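Local structure of hypothetical protein PH0823 (Pyrococcus horikoshii, 2DUM) at residues 119-124 with 149-154; 34-39 with 89-94. The protein is of unknown function but belongs to the universal stress protein A family, many of whose members bind nucleotides and pair as dimers. All coordinates share one frame; numbering follows the deposited sequence.

From the N terminus, the chain lays down strand 7-11 and helix 16-28 before reaching residues 34-39, the start of strand 35-43. Interaction 2 brings these together with residues 89-94, closing a loop that holds the rest of that strand and nearly all of helix 69-90. The chain then forms strand 95-103 and helix 105-115, and interaction 1 closes a second, shorter loop round helix 138-146. The loops follow in series, neither enclosing nor crossing the other. Both contacts reach the same parallel sheet, with strand 7-11 lying between strands 35-43 and 120-124. They also meet directly where Ile122 CD1 packs 3.7 Å from Phe91 CE2.

Interaction 1: 119-124 with 149-154; sequences SLIILP and KPVLII
Ile121 begins a ladder of four backbone hydrogen bonds, donating through N to Pro150 O (2.9 Å) and accepting through O from Leu152 N (2.7 Å). One step on, Leu123 N binds Leu152 O at 2.8 Å, and Leu123 O takes Ile154 N at 2.9 Å. Ile121 and Leu123 thus use both N and O towards 149-154, the pattern of parallel strands, and the two axes diverge by just 20°. The first bond is the bent one at its acceptor, with a C=O...N angle of 143° and the donor tilted from the carbonyl plane.

Side chains pair across the ladder on both faces. On one, Ile122 lies alongside Leu152 and points the same way, with CG1 3.7 Å from Leu152 CB. Leu120 joins them: CG stands anti to the backbone N (chi1 -174°), which brings the branch back over the neighbouring strand although its CB points away. Its CD1 approaches Pro150 CB at 3.8 Å and its CD2 approaches Leu152 CB at 4.0 Å. With an alanine here CG and both methyls are gone, which would probably open a gap beside Pro150 and let the Leu152 side chain shift. On the other face Leu123 and Val151 cross obliquely, CD2 against CG1.

The pair closes a beta-alpha-beta crossover through helix 138-146 in this Usp-family domain. Ala21 and Phe25 of helix 16-28 pack on Ile154, at the C-terminal end of the face that carries Leu152, while Leu152 itself packs on Leu120 of the second subunit. Ile109 of helix 105-115 packs on Ile121 from the other face. Strand 7-11 hydrogen-bonds the far edge of 120-124 through Leu9, and residues 151-153 pair antiparallel with a strand of the second subunit, carrying the sheet across the dimer interface.

Interaction 2: 34-39 with 89-94; sequences GEVILL and RAFRAK
Val36 and Gly34 meet Ala93, Phe91 and Lys94 in a small contact, apolar on one side and backbone-lined on the other, where the chain leaving helix 69-90 passes the start of strand 35-43. It buries 216 Å² in all, and no hydrogen bond crosses between 34-39 and 89-94. The apolar part rests on one methyl: Val36 points toward the other segment, and its CG1 lies 3.7 Å from Ala93 CB and 4.3 Å from Phe91 CB. This methyl therefore sits at the root of the Phe91 side chain and approaches the ring obliquely.

At the backbone end, the Gly34 and Lys94 CA atoms are 5.2 Å apart. Gly34 O comes within 3.2 Å of Lys94 N, but the angle is too poor for a bond. The start of the lysine side chain runs past the same oxygen, with Lys94 CB 3.5 Å and CG 3.6 Å from Gly34 O, so the aliphatic part, and not the amino group, makes this touch.

Strand 35-43, helix 69-90 and strand 95-103 form a beta-alpha-beta crossover of the sheet, and the contact lies at the turn from its helix into its second strand. Arg92 makes that turn with positive phi (54°, psi 51°), the left-handed conformation that ends the helical path and turns the chain through Ala93 and Lys94 toward strand 95-103. Directly afterwards the strands pair, Gly34 and Val36 sharing backbone hydrogen bonds with Asn95.

Phe91 has its CG anti to the carbonyl carbon (chi1 -64°), and its ring reaches inward to stack with Phe25 and meet Phe10 edge-to-face. Val87 of the helix and Val8 of strand 7-11 also pack on Val36, while a salt bridge ties Arg92 to Glu26 of helix 16-28.

Interaction 1: 119-124 with 149-154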
loop_
_atom_site.group_PDB
_atom_site.type_symbol
_atom_site.label_atom_id
_atom_site.label_comp_id
_atom_site.label_asym_id
_atom_site.label_seq_id
_atom_site.Cartn_x
_atom_site.Cartn_y
_atom_site.Cartn_z
ATOM N N SER A 119 -11.329 -5.734 -1.931
ATOM C CA SER A 119 -10.825 -5.512 -0.572
ATOM C C SER A 119 -9.638 -4.615 -0.583
ATOM O O SER A 119 -9.517 -3.829 0.328
ATOM C CB SER A 119 -10.440 -6.819 0.118
ATOM O OG SER A 119 -9.602 -7.534 -0.745
ATOM N N LEU A 120 -8.809 -4.749 -1.608
ATOM C CA LEU A 120 -7.526 -4.155 -1.712
ATOM C C LEU A 120 -7.245 -3.931 -3.159
ATOM O O LEU A 120 -7.743 -4.675 -4.009
ATOM C CB LEU A 120 -6.470 -5.129 -1.254
ATOM C CG LEU A 120 -5.052 -4.575 -1.182
ATOM C CD1 LEU A 120 -4.958 -3.213 -0.521
ATOM C CD2 LEU A 120 -4.185 -5.427 -0.344
ATOM N N ILE A 121 -6.419 -2.922 -3.466
ATOM C CA ILE A 121 -5.713 -2.970 -4.756
ATOM C C ILE A 121 -4.221 -3.137 -4.556
ATOM O O ILE A 121 -3.678 -2.548 -3.619
ATOM C CB ILE A 121 -6.152 -1.955 -5.897
ATOM C CG1 ILE A 121 -4.933 -1.294 -6.422
ATOM C CG2 ILE A 121 -7.066 -0.857 -5.490
ATOM C CD1 ILE A 121 -4.823 -1.287 -7.899
ATOM N N ILE A 122 -3.589 -3.980 -5.373
ATOM C CA ILE A 122 -2.160 -4.223 -5.267
ATOM C C ILE A 122 -1.593 -3.799 -6.542
ATOM O O ILE A 122 -2.131 -4.182 -7.565
ATOM C CB ILE A 122 -1.838 -5.703 -5.235
ATOM C CG1 ILE A 122 -2.176 -6.277 -3.861
ATOM C CG2 ILE A 122 -0.377 -5.966 -5.476
ATOM C CD1 ILE A 122 -2.554 -7.734 -3.927
ATOM N N LEU A 123 -0.490 -3.049 -6.461
ATOM C CA LEU A 123 0.253 -2.451 -7.581
ATOM C C LEU A 123 1.764 -2.602 -7.447
ATOM O O LEU A 123 2.311 -2.482 -6.316
ATOM C CB LEU A 123 0.150 -0.954 -7.530
ATOM C CG LEU A 123 -0.957 -0.136 -8.064
ATOM C CD1 LEU A 123 -1.617 -1.138 -8.907
ATOM C CD2 LEU A 123 -1.818 0.311 -6.920
ATOM N N PRO A 124 2.469 -2.744 -8.595
ATOM C CA PRO A 124 3.926 -2.698 -8.562
ATOM C C PRO A 124 4.322 -1.249 -8.438
ATOM O O PRO A 124 3.571 -0.389 -8.965
ATOM C CB PRO A 124 4.325 -3.235 -9.967
ATOM C CG PRO A 124 3.083 -3.705 -10.588
ATOM C CD PRO A 124 1.989 -2.923 -9.975
ATOM N N LYS A 149 -10.677 2.652 -1.878
ATOM C CA LYS A 149 -10.031 1.380 -1.598
ATOM C C LYS A 149 -8.570 1.499 -0.929
ATOM O O LYS A 149 -7.908 2.581 -1.006
ATOM C CB LYS A 149 -10.085 0.547 -2.901
ATOM C CG LYS A 149 -11.335 -0.351 -3.126
ATOM C CD LYS A 149 -12.624 0.392 -3.204
ATOM C CE LYS A 149 -13.785 -0.549 -3.271
ATOM N NZ LYS A 149 -13.857 -1.492 -2.059
ATOM N N PRO A 150 -8.135 0.455 -0.152
ATOM C CA PRO A 150 -6.731 0.384 0.303
ATOM C C PRO A 150 -5.794 -0.076 -0.770
ATOM O O PRO A 150 -6.283 -0.536 -1.822
ATOM C CB PRO A 150 -6.787 -0.545 1.495
ATOM C CG PRO A 150 -8.000 -1.389 1.305
ATOM C CD PRO A 150 -8.978 -0.583 0.474
ATOM N N VAL A 151 -4.482 0.149 -0.594
ATOM C CA VAL A 151 -3.561 -0.030 -1.717
ATOM C C VAL A 151 -2.233 -0.586 -1.315
ATOM O O VAL A 151 -1.570 -0.009 -0.472
ATOM C CB VAL A 151 -3.286 1.267 -2.502
ATOM C CG1 VAL A 151 -2.181 1.042 -3.608
ATOM C CG2 VAL A 151 -4.510 1.778 -3.192
ATOM N N LEU A 152 -1.807 -1.682 -1.934
ATOM C CA LEU A 152 -0.556 -2.266 -1.557
ATOM C C LEU A 152 0.463 -1.885 -2.644
ATOM O O LEU A 152 0.385 -2.260 -3.882
ATOM C CB LEU A 152 -0.736 -3.773 -1.492
ATOM C CG LEU A 152 -0.116 -4.531 -0.311
ATOM C CD1 LEU A 152 0.093 -5.949 -0.632
ATOM C CD2 LEU A 152 1.157 -4.067 0.015
ATOM N N ILE A 153 1.453 -1.115 -2.250
ATOM C CA ILE A 153 2.438 -0.944 -3.297
ATOM C C ILE A 153 3.625 -1.844 -3.014
ATOM O O ILE A 153 4.288 -1.745 -1.980
ATOM C CB ILE A 153 2.708 0.521 -3.795
ATOM C CG1 ILE A 153 4.145 0.577 -4.198
ATOM C CG2 ILE A 153 2.368 1.607 -2.826
ATOM C CD1 ILE A 153 5.171 0.794 -2.924
ATOM N N ILE A 154 3.812 -2.813 -3.889
ATOM C CA ILE A 154 4.840 -3.835 -3.659
ATOM C C ILE A 154 6.017 -3.321 -4.467
ATOM O O ILE A 154 5.801 -2.412 -5.330
ATOM C CB ILE A 154 4.306 -5.287 -4.002
ATOM C CG1 ILE A 154 4.668 -6.320 -2.959
ATOM C CG2 ILE A 154 4.951 -5.882 -5.189
ATOM C CD1 ILE A 154 3.652 -6.451 -1.807
#

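Interaction 2: 34-39 with 89-94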
loop_
_atom_site.group_PDB
_atom_site.type_symbol
_atom_site.label_atom_id
_atom_site.label_comp_id
_atom_site.label_asym_id
_atom_site.label_seq_id
_atom_site.Cartn_x
_atom_site.Cartn_y
_atom_site.Cartn_z
ATOM N N GLY A 34 -8.334 -14.527 -1.165
ATOM C CA GLY A 34 -9.651 -15.142 -1.456
ATOM C C GLY A 34 -9.698 -15.261 -2.967
ATOM O O GLY A 34 -9.385 -16.314 -3.514
ATOM N N GLU A 35 -10.005 -14.161 -3.664
ATOM C CA GLU A 35 -9.985 -14.064 -5.141
ATOM C C GLU A 35 -9.058 -12.959 -5.611
ATOM O O GLU A 35 -9.002 -11.902 -5.054
ATOM C CB GLU A 35 -11.409 -13.762 -5.568
ATOM C CG GLU A 35 -11.799 -13.535 -7.100
ATOM C CD GLU A 35 -13.381 -13.161 -7.184
ATOM O OE1 GLU A 35 -13.882 -12.612 -8.212
ATOM O OE2 GLU A 35 -14.145 -13.371 -6.164
ATOM N N VAL A 36 -8.341 -13.170 -6.673
ATOM C CA VAL A 36 -7.653 -12.017 -7.314
ATOM C C VAL A 36 -8.204 -11.642 -8.751
ATOM O O VAL A 36 -8.362 -12.487 -9.615
ATOM C CB VAL A 36 -6.102 -12.188 -7.304
ATOM C CG1 VAL A 36 -5.811 -13.577 -7.260
ATOM C CG2 VAL A 36 -5.401 -11.526 -8.527
ATOM N N ILE A 37 -8.499 -10.397 -9.030
ATOM C CA ILE A 37 -8.889 -10.140 -10.371
ATOM C C ILE A 37 -7.643 -9.566 -11.003
ATOM O O ILE A 37 -7.104 -8.535 -10.599
ATOM C CB ILE A 37 -9.965 -9.096 -10.364
ATOM C CG1 ILE A 37 -11.110 -9.567 -9.540
ATOM C CG2 ILE A 37 -10.392 -8.641 -11.748
ATOM C CD1 ILE A 37 -11.618 -8.422 -8.675
ATOM N N LEU A 38 -7.207 -10.219 -12.028
ATOM C CA LEU A 38 -6.030 -9.830 -12.681
ATOM C C LEU A 38 -6.417 -8.891 -13.824
ATOM O O LEU A 38 -6.694 -9.363 -14.900
ATOM C CB LEU A 38 -5.547 -11.114 -13.249
ATOM C CG LEU A 38 -4.273 -11.091 -13.991
ATOM C CD1 LEU A 38 -3.259 -10.891 -12.859
ATOM C CD2 LEU A 38 -4.174 -12.462 -14.727
ATOM N N LEU A 39 -6.442 -7.567 -13.621
ATOM C CA LEU A 39 -6.875 -6.603 -14.667
ATOM C C LEU A 39 -5.809 -6.228 -15.647
ATOM O O LEU A 39 -4.634 -6.310 -15.341
ATOM C CB LEU A 39 -7.311 -5.336 -14.016
ATOM C CG LEU A 39 -8.062 -4.371 -14.909
ATOM C CD1 LEU A 39 -8.946 -5.125 -15.803
ATOM C CD2 LEU A 39 -8.923 -3.465 -14.096
ATOM N N ARG A 89 -1.544 -18.797 -8.381
ATOM C CA ARG A 89 -0.586 -19.631 -7.684
ATOM C C ARG A 89 0.421 -18.860 -6.862
ATOM O O ARG A 89 0.972 -19.402 -5.907
ATOM C CB ARG A 89 0.180 -20.497 -8.689
ATOM C CG ARG A 89 0.731 -21.788 -8.122
ATOM C CD ARG A 89 1.480 -22.619 -9.125
ATOM N NE ARG A 89 2.353 -23.426 -8.296
ATOM C CZ ARG A 89 3.636 -23.151 -8.048
ATOM N NH1 ARG A 89 4.198 -22.108 -8.654
ATOM N NH2 ARG A 89 4.361 -23.916 -7.205
ATOM N N ALA A 90 0.690 -17.609 -7.238
ATOM C CA ALA A 90 1.572 -16.768 -6.377
ATOM C C ALA A 90 0.855 -16.097 -5.188
ATOM O O ALA A 90 1.240 -16.200 -4.012
ATOM C CB ALA A 90 2.263 -15.722 -7.229
ATOM N N PHE A 91 -0.212 -15.409 -5.500
ATOM C CA PHE A 91 -1.044 -14.930 -4.429
ATOM C C PHE A 91 -1.514 -15.954 -3.474
ATOM O O PHE A 91 -2.047 -15.563 -2.441
ATOM C CB PHE A 91 -2.160 -14.171 -5.046
ATOM C CG PHE A 91 -1.643 -13.023 -5.738
ATOM C CD1 PHE A 91 -0.664 -13.217 -6.716
ATOM C CD2 PHE A 91 -1.951 -11.738 -5.317
ATOM C CE1 PHE A 91 -0.081 -12.130 -7.311
ATOM C CE2 PHE A 91 -1.402 -10.671 -5.901
ATOM C CZ PHE A 91 -0.467 -10.851 -6.893
ATOM N N ARG A 92 -1.304 -17.233 -3.828
ATOM C CA ARG A 92 -1.781 -18.321 -3.035
ATOM C C ARG A 92 -3.228 -18.092 -2.861
ATOM O O ARG A 92 -3.768 -18.196 -1.823
ATOM C CB ARG A 92 -1.100 -18.356 -1.669
ATOM C CG ARG A 92 0.321 -18.338 -1.894
ATOM C CD ARG A 92 1.064 -17.572 -0.909
ATOM N NE ARG A 92 1.863 -18.558 -0.190
ATOM C CZ ARG A 92 3.106 -18.949 -0.530
ATOM N NH1 ARG A 92 3.729 -19.873 0.214
ATOM N NH2 ARG A 92 3.744 -18.424 -1.582
ATOM N N ALA A 93 -3.849 -17.863 -3.970
ATOM C CA ALA A 93 -5.211 -17.440 -4.082
ATOM C C ALA A 93 -6.160 -18.668 -4.027
ATOM O O ALA A 93 -5.869 -19.663 -4.682
ATOM C CB ALA A 93 -5.296 -16.744 -5.474
ATOM N N LYS A 94 -7.277 -18.661 -3.314
ATOM C CA LYS A 94 -8.265 -19.651 -3.671
ATOM C C LYS A 94 -8.870 -19.459 -5.115
ATOM O O LYS A 94 -9.223 -20.476 -5.680
ATOM C CB LYS A 94 -9.398 -19.726 -2.696
ATOM C CG LYS A 94 -9.107 -19.190 -1.342
ATOM C CD LYS A 94 -9.528 -20.191 -0.269
ATOM C CE LYS A 94 -10.993 -20.022 0.063
ATOM N NZ LYS A 94 -11.629 -18.604 -0.114
#